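Local coordinates for glyoxalase family protein (Listeria monocytogenes, PDB 2P7O) that catalyses the hydration of the antibiotic fosfomycin and so makes the bacterium resistant to it, using a bound manganese ion, at residues T9-L15 / I54-D60; Q63-Y67 / Y110-L116. One frame throughout, in Å; residues are numbered along the deposited sequence. Where two conformers were deposited one is given.

Contact 1. Residues T9-L15 / I54-D60; sequences TLIVKDL and ICIMEGD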
loop_
_atom_site.group_PDB
_atom_site.type_symbol
_atom_site.label_atom_id
_atom_site.label_comp_id
_atom_site.label_asym_id
_atom_site.label_seq_id
_atom_site.Cartn_x
_atom_site.Cartn_y
_atom_site.Cartn_z
ATOM N N THR A 9 -6.595 1.529 -0.021
ATOM C CA THR A 9 -7.835 0.776 -0.200
ATOM C C THR A 9 -7.459 -0.624 -0.686
ATOM O O THR A 9 -6.752 -0.780 -1.696
ATOM C CB THR A 9 -8.737 1.522 -1.213
ATOM O OG1 THR A 9 -9.234 2.697 -0.526
ATOM C CG2 THR A 9 -9.884 0.651 -1.713
ATOM N N LEU A 10 -7.924 -1.629 0.066
ATOM C CA LEU A 10 -7.703 -3.018 -0.330
ATOM C C LEU A 10 -9.019 -3.641 -0.767
ATOM O O LEU A 10 -10.009 -3.400 -0.040
ATOM C CB LEU A 10 -7.073 -3.838 0.820
ATOM C CG LEU A 10 -5.660 -3.274 1.124
ATOM C CD1 LEU A 10 -4.939 -4.091 2.188
ATOM C CD2 LEU A 10 -4.753 -3.167 -0.101
ATOM N N ILE A 11 -9.000 -4.433 -1.844
ATOM C CA ILE A 11 -10.238 -5.121 -2.299
ATOM C C ILE A 11 -10.195 -6.580 -1.809
ATOM O O ILE A 11 -9.144 -7.246 -1.818
ATOM C CB ILE A 11 -10.363 -5.161 -3.836
ATOM C CG1 ILE A 11 -10.216 -3.770 -4.475
ATOM C CG2 ILE A 11 -11.698 -5.802 -4.206
ATOM C CD1 ILE A 11 -11.379 -2.863 -4.081
ATOM N N VAL A 12 -11.327 -6.993 -1.221
ATOM C CA VAL A 12 -11.361 -8.286 -0.569
ATOM C C VAL A 12 -12.697 -8.998 -0.795
ATOM O O VAL A 12 -13.731 -8.376 -1.002
ATOM C CB VAL A 12 -11.153 -8.211 0.950
ATOM C CG1 VAL A 12 -9.802 -7.600 1.284
ATOM C CG2 VAL A 12 -12.307 -7.489 1.630
ATOM N N LYS A 13 -12.671 -10.329 -0.758
ATOM C CA LYS A 13 -13.867 -11.104 -1.010
ATOM C C LYS A 13 -14.920 -11.048 0.084
ATOM O O LYS A 13 -16.143 -10.992 -0.177
ATOM C CB LYS A 13 -13.499 -12.591 -1.268
ATOM C CG LYS A 13 -14.712 -13.426 -1.629
ATOM C CD LYS A 13 -14.454 -14.156 -2.918
ATOM C CE LYS A 13 -15.734 -14.722 -3.541
ATOM N NZ LYS A 13 -16.064 -13.913 -4.762
ATOM N N ASP A 14 -14.391 -11.074 1.295
ATOM C CA ASP A 14 -15.291 -11.179 2.453
ATOM C C ASP A 14 -14.853 -10.168 3.504
ATOM O O ASP A 14 -13.845 -10.364 4.175
ATOM C CB ASP A 14 -15.156 -12.619 2.935
ATOM C CG ASP A 14 -15.972 -12.975 4.155
ATOM O OD1 ASP A 14 -16.174 -12.095 5.026
ATOM O OD2 ASP A 14 -16.600 -14.061 4.094
ATOM N N LEU A 15 -15.614 -9.099 3.630
ATOM C CA LEU A 15 -15.385 -8.044 4.610
ATOM C C LEU A 15 -15.377 -8.559 6.058
ATOM O O LEU A 15 -14.662 -7.971 6.892
ATOM C CB LEU A 15 -16.550 -7.055 4.492
ATOM C CG LEU A 15 -16.736 -6.041 5.599
ATOM C CD1 LEU A 15 -15.452 -5.272 5.912
ATOM C CD2 LEU A 15 -17.826 -5.016 5.260
ATOM N N ILE A 54 -7.326 2.971 6.474
ATOM C CA ILE A 54 -7.432 1.899 5.496
ATOM C C ILE A 54 -8.881 1.579 5.172
ATOM O O ILE A 54 -9.705 1.388 6.086
ATOM C CB ILE A 54 -6.600 0.687 5.914
ATOM C CG1 ILE A 54 -6.657 -0.442 4.862
ATOM C CG2 ILE A 54 -6.911 0.184 7.304
ATOM C CD1 ILE A 54 -5.369 -1.239 4.709
ATOM N N CYS A 55 -9.182 1.583 3.866
ATOM C CA CYS A 55 -10.524 1.162 3.442
ATOM C C CYS A 55 -10.461 -0.242 2.889
ATOM O O CYS A 55 -9.527 -0.580 2.096
ATOM C CB CYS A 55 -10.964 2.134 2.300
ATOM S SG CYS A 55 -12.432 1.588 1.424
ATOM N N ILE A 56 -11.417 -1.077 3.288
ATOM C CA ILE A 56 -11.537 -2.349 2.562
ATOM C C ILE A 56 -12.904 -2.406 1.882
ATOM O O ILE A 56 -13.840 -1.832 2.420
ATOM C CB ILE A 56 -11.411 -3.605 3.436
ATOM C CG1 ILE A 56 -12.357 -3.546 4.642
ATOM C CG2 ILE A 56 -9.959 -3.829 3.839
ATOM C CD1 ILE A 56 -12.226 -4.763 5.526
ATOM N N MET A 57 -12.959 -2.996 0.704
ATOM C CA MET A 57 -14.082 -2.942 -0.237
ATOM C C MET A 57 -14.283 -4.332 -0.843
ATOM O O MET A 57 -13.302 -4.975 -1.199
ATOM C CB MET A 57 -13.729 -1.846 -1.238
ATOM C CG MET A 57 -14.178 -1.825 -2.683
ATOM S SD MET A 57 -13.906 -0.175 -3.466
ATOM C CE MET A 57 -15.168 0.707 -2.510
ATOM N N GLU A 58 -15.492 -4.893 -0.804
ATOM C CA GLU A 58 -15.741 -6.251 -1.291
ATOM C C GLU A 58 -15.674 -6.207 -2.813
ATOM O O GLU A 58 -16.172 -5.270 -3.445
ATOM C CB GLU A 58 -17.098 -6.789 -0.785
ATOM C CG GLU A 58 -17.087 -7.240 0.681
ATOM C CD GLU A 58 -18.208 -8.144 1.092
ATOM O OE1 GLU A 58 -19.294 -8.087 0.448
ATOM O OE2 GLU A 58 -18.102 -8.880 2.108
ATOM N N GLY A 59 -15.030 -7.217 -3.389
ATOM C CA GLY A 59 -14.883 -7.339 -4.833
ATOM C C GLY A 59 -14.325 -8.722 -5.195
ATOM O O GLY A 59 -13.835 -9.345 -4.224
ATOM N N ASP A 60 -14.483 -9.058 -6.452
ATOM C CA ASP A 60 -14.286 -10.154 -7.348
ATOM C C ASP A 60 -14.274 -11.536 -6.683
ATOM O O ASP A 60 -15.335 -12.112 -6.505
ATOM C CB ASP A 60 -12.984 -10.091 -8.160
ATOM C CG ASP A 60 -11.976 -9.181 -7.484
ATOM O OD1 ASP A 60 -12.353 -8.012 -7.237
ATOM O OD2 ASP A 60 -10.854 -9.663 -7.223
#
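The flat carboxylate of Glu58 takes the backbone N of Leu15 on the anti lone pair of OE2. Glu58 OE2 is 2.9 Å from Leu15 N, and the bond is nearly straight, 170° at the hydrogen. The Glu58 chain runs out extended beyond CG, with CG anti to the carbonyl carbon (chi1 -77°). This lets it reach past Val12 O to the first turn of helix 15-26. Asp14 is the N-cap of that helix, and its OD1 takes Lys17 N.

The setting is a pair of neighbouring parallel strands, 4-12 and 52-58, in the mixed four-stranded sheet of a glyoxalase-type fold. The ladder runs from Leu10 N to Cys55 O (2.8 Å), then Met57 N to Leu10 O, then Val12 N to Met57 O. Leu10, Val12, Ile56 and Glu58 share one face of the sheet. Thr9, Ile11, Cys55 and Met57 share the other.

On the latter face Ile11 and Met57 lie side by side and point the same way. Ile11 CD1 presses on Met57 CG at 3.3 Å, tighter than usual. Thr9 OG1 touches Cys55 CB at 3.4 Å and is hydrogen-bonded to Glu126 of the second subunit. The Thr9 side chain comes to about 4 Å from a bound manganese ion. The side chains of Cys55 and Glu44, the probable proton acceptor, are about 4 Å apart. Leu10 CD1 also meets Ile54 CD1, the two side chains crossing at a slant.

Where the strands end, Gly59 N reaches Val12 O (3.0 Å) from above the carbonyl plane. Lys13 bends at chi2 and chi4 to bring NZ 2.6 Å from Asp60 O.

Contact 2. Residues Q63-Y67 / Y110-L116; sequences QERTY and YDFDNHL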
loop_
_atom_site.group_PDB
_atom_site.type_symbol
_atom_site.label_atom_id
_atom_site.label_comp_id
_atom_site.label_asym_id
_atom_site.label_seq_id
_atom_site.Cartn_x
_atom_site.Cartn_y
_atom_site.Cartn_z
ATOM N N GLN A 63 -6.732 -12.499 -6.427
ATOM C CA GLN A 63 -5.680 -11.892 -7.224
ATOM C C GLN A 63 -4.364 -12.620 -7.024
ATOM O O GLN A 63 -4.084 -13.014 -5.881
ATOM C CB GLN A 63 -5.496 -10.406 -6.832
ATOM C CG GLN A 63 -4.713 -10.242 -5.542
ATOM C CD GLN A 63 -4.189 -8.859 -5.278
ATOM O OE1 GLN A 63 -4.370 -7.935 -6.064
ATOM N NE2 GLN A 63 -3.448 -8.667 -4.181
ATOM N N GLU A 64 -3.524 -12.923 -8.025
ATOM C CA GLU A 64 -2.343 -13.719 -7.650
ATOM C C GLU A 64 -1.416 -12.947 -6.692
ATOM O O GLU A 64 -1.456 -11.736 -6.504
ATOM C CB GLU A 64 -1.535 -14.212 -8.843
ATOM C CG GLU A 64 -1.468 -15.645 -9.249
ATOM C CD GLU A 64 -0.545 -16.621 -8.561
ATOM O OE1 GLU A 64 0.705 -16.613 -8.642
ATOM O OE2 GLU A 64 -1.122 -17.555 -7.945
ATOM N N ARG A 65 -0.573 -13.718 -6.048
ATOM C CA ARG A 65 0.417 -13.378 -5.057
ATOM C C ARG A 65 1.681 -12.820 -5.688
ATOM O O ARG A 65 2.214 -13.312 -6.677
ATOM C CB ARG A 65 0.771 -14.619 -4.194
ATOM C CG ARG A 65 -0.482 -15.341 -3.713
ATOM C CD ARG A 65 -0.170 -16.336 -2.596
ATOM N NE ARG A 65 -0.974 -15.984 -1.440
ATOM C CZ ARG A 65 -1.313 -16.800 -0.458
ATOM N NH1 ARG A 65 -0.865 -18.054 -0.509
ATOM N NH2 ARG A 65 -2.079 -16.368 0.546
ATOM N N THR A 66 2.094 -11.713 -5.076
ATOM C CA THR A 66 3.343 -11.075 -5.451
ATOM C C THR A 66 4.015 -10.598 -4.165
ATOM O O THR A 66 3.498 -10.869 -3.091
ATOM C CB THR A 66 3.179 -9.877 -6.389
ATOM O OG1 THR A 66 2.496 -8.829 -5.659
ATOM C CG2 THR A 66 2.433 -10.287 -7.655
ATOM N N TYR A 67 5.100 -9.898 -4.372
ATOM C CA TYR A 67 5.917 -9.384 -3.271
ATOM C C TYR A 67 5.677 -7.909 -2.983
ATOM O O TYR A 67 6.360 -7.348 -2.106
ATOM C CB TYR A 67 7.380 -9.626 -3.663
ATOM C CG TYR A 67 7.641 -11.098 -3.919
ATOM C CD1 TYR A 67 7.527 -11.992 -2.872
ATOM C CD2 TYR A 67 8.039 -11.615 -5.143
ATOM C CE1 TYR A 67 7.756 -13.349 -2.984
ATOM C CE2 TYR A 67 8.294 -12.967 -5.284
ATOM C CZ TYR A 67 8.149 -13.832 -4.220
ATOM O OH TYR A 67 8.405 -15.185 -4.359
ATOM N N TYR A 110 0.248 -13.375 4.812
ATOM C CA TYR A 110 -0.767 -12.897 3.868
ATOM C C TYR A 110 -2.089 -12.710 4.590
ATOM O O TYR A 110 -2.194 -13.230 5.699
ATOM C CB TYR A 110 -1.058 -13.978 2.776
ATOM C CG TYR A 110 0.190 -14.242 1.973
ATOM C CD1 TYR A 110 1.151 -15.116 2.509
ATOM C CD2 TYR A 110 0.437 -13.581 0.773
ATOM C CE1 TYR A 110 2.314 -15.360 1.798
ATOM C CE2 TYR A 110 1.637 -13.835 0.081
ATOM C CZ TYR A 110 2.549 -14.696 0.612
ATOM O OH TYR A 110 3.709 -14.973 -0.071
ATOM N N ASP A 111 -3.031 -11.998 3.958
ATOM C CA ASP A 111 -4.375 -11.971 4.565
ATOM C C ASP A 111 -5.195 -13.114 3.971
ATOM O O ASP A 111 -4.608 -14.152 3.637
ATOM C CB ASP A 111 -5.098 -10.639 4.416
ATOM C CG ASP A 111 -5.241 -10.173 2.971
ATOM O OD1 ASP A 111 -5.870 -9.084 2.772
ATOM O OD2 ASP A 111 -4.784 -10.885 2.073
ATOM N N PHE A 112 -6.487 -12.900 3.805
ATOM C CA PHE A 112 -7.310 -13.962 3.202
ATOM C C PHE A 112 -7.504 -13.698 1.714
ATOM O O PHE A 112 -8.273 -14.423 1.086
ATOM C CB PHE A 112 -8.680 -13.973 3.894
ATOM C CG PHE A 112 -8.625 -14.352 5.371
ATOM C CD1 PHE A 112 -8.939 -13.482 6.404
ATOM C CD2 PHE A 112 -8.253 -15.642 5.734
ATOM C CE1 PHE A 112 -8.875 -13.875 7.725
ATOM C CE2 PHE A 112 -8.178 -16.036 7.061
ATOM C CZ PHE A 112 -8.523 -15.164 8.076
ATOM N N ASP A 113 -6.809 -12.696 1.160
ATOM C CA ASP A 113 -7.072 -12.311 -0.242
ATOM C C ASP A 113 -5.756 -12.079 -0.986
ATOM O O ASP A 113 -5.698 -11.180 -1.867
ATOM C CB ASP A 113 -7.894 -10.998 -0.227
ATOM C CG ASP A 113 -9.276 -11.288 0.354
ATOM O OD1 ASP A 113 -10.164 -11.771 -0.390
ATOM O OD2 ASP A 113 -9.495 -11.091 1.576
ATOM N N ASN A 114 -4.721 -12.878 -0.664
ATOM C CA ASN A 114 -3.462 -12.742 -1.397
ATOM C C ASN A 114 -2.810 -11.377 -1.345
ATOM O O ASN A 114 -1.948 -11.094 -2.186
ATOM C CB ASN A 114 -3.539 -13.199 -2.857
ATOM C CG ASN A 114 -3.669 -14.714 -2.968
ATOM O OD1 ASN A 114 -3.916 -15.208 -4.079
ATOM N ND2 ASN A 114 -3.575 -15.438 -1.872
ATOM N N HIS A 115 -3.015 -10.590 -0.305
ATOM C CA HIS A 115 -2.181 -9.417 -0.034
ATOM C C HIS A 115 -1.054 -9.802 0.945
ATOM O O HIS A 115 -1.312 -10.277 2.074
ATOM C CB HIS A 115 -3.050 -8.382 0.711
ATOM C CG HIS A 115 -4.218 -7.838 -0.034
ATOM N ND1 HIS A 115 -5.546 -8.081 0.268
ATOM C CD2 HIS A 115 -4.246 -6.928 -1.055
ATOM C CE1 HIS A 115 -6.321 -7.430 -0.609
ATOM N NE2 HIS A 115 -5.549 -6.709 -1.411
ATOM N N LEU A 116 0.191 -9.455 0.629
ATOM C CA LEU A 116 1.336 -9.609 1.528
ATOM C C LEU A 116 1.470 -8.433 2.499
ATOM O O LEU A 116 1.378 -7.257 2.141
ATOM C CB LEU A 116 2.576 -9.737 0.659
ATOM C CG LEU A 116 3.853 -10.076 1.453
ATOM C CD1 LEU A 116 3.722 -11.411 2.186
ATOM C CD2 LEU A 116 4.976 -10.142 0.437
HETATM O O HOH W 1 -4.346 -15.079 1.018
HETATM O O HOH W 2 0.899 -11.108 -2.524
HETATM O O HOH W 3 4.016 -13.249 -2.359
#
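Arg65 holds its guanidinium over the face of the Tyr110 ring, tilted by 36°, in a cation-pi contact. Arg65 CZ is 4.0 Å from the centroid of the Tyr110 ring and 17° off the ring normal. Arg65 NH2 comes to 3.4 Å from Tyr110 CG. A bend at chi3 turns the guanidinium across the ring. Leu116 CD1 lies over the opposite face of the ring, toward the rim. On its other side the guanidinium is faced by the Asn114 side chain, whose amide plane is turned 46° against it. Outside the contact, Arg65 NH1 forms a salt bridge with Glu92, and Tyr110 OH bonds to Lys94.

Gln63 slides past Asn114 in the opposite direction. Gln63 NE2 makes a weak hydrogen bond to Asn114 O at 3.5 Å. The Gln63 side chain crosses that of His115 at about a right angle. Water joins the two backbones as well: one molecule accepts from Thr66 N and donates to Asn114 O.

Asp111 shapes the loop from within. Asp111 OD1 receives His115 ND1 at 2.7 Å on the syn lone pair. Asp111 OD2 receives Asp113 N (2.9 Å) and His115 N from opposite faces of the carboxylate plane. The bond from Asp113 N makes an Asx turn. This Asx turn lies in the hairpin connection between antiparallel strands 106-110 and 116-120 of the second sheet of this glyoxalase fold.

How the contacts relate
Contact 1 closes before contact 2 opens along the chain, and their centres are 12 Å apart. Contact 1 belongs to the sheet holding strands 4-12 and 52-58. Contact 2 joins two loops beside the other sheet, of strands 69-73, 116-120, 106-110 and 93-94. Both sheets have the strand order 1-4-3-2, as the paired modules of the glyoxalase fold do. The contacts touch directly: Lys13 N lies 2.9 Å from Asp113 OD1, a probable hydrogen bond, and His115 packs on Leu10 and Ile11. Asn68 of the second subunit ties them further, since its OD1 bonds to both Ile11 N and His115 NE2. The junction of the two sheets is therefore also part of the dimer interface.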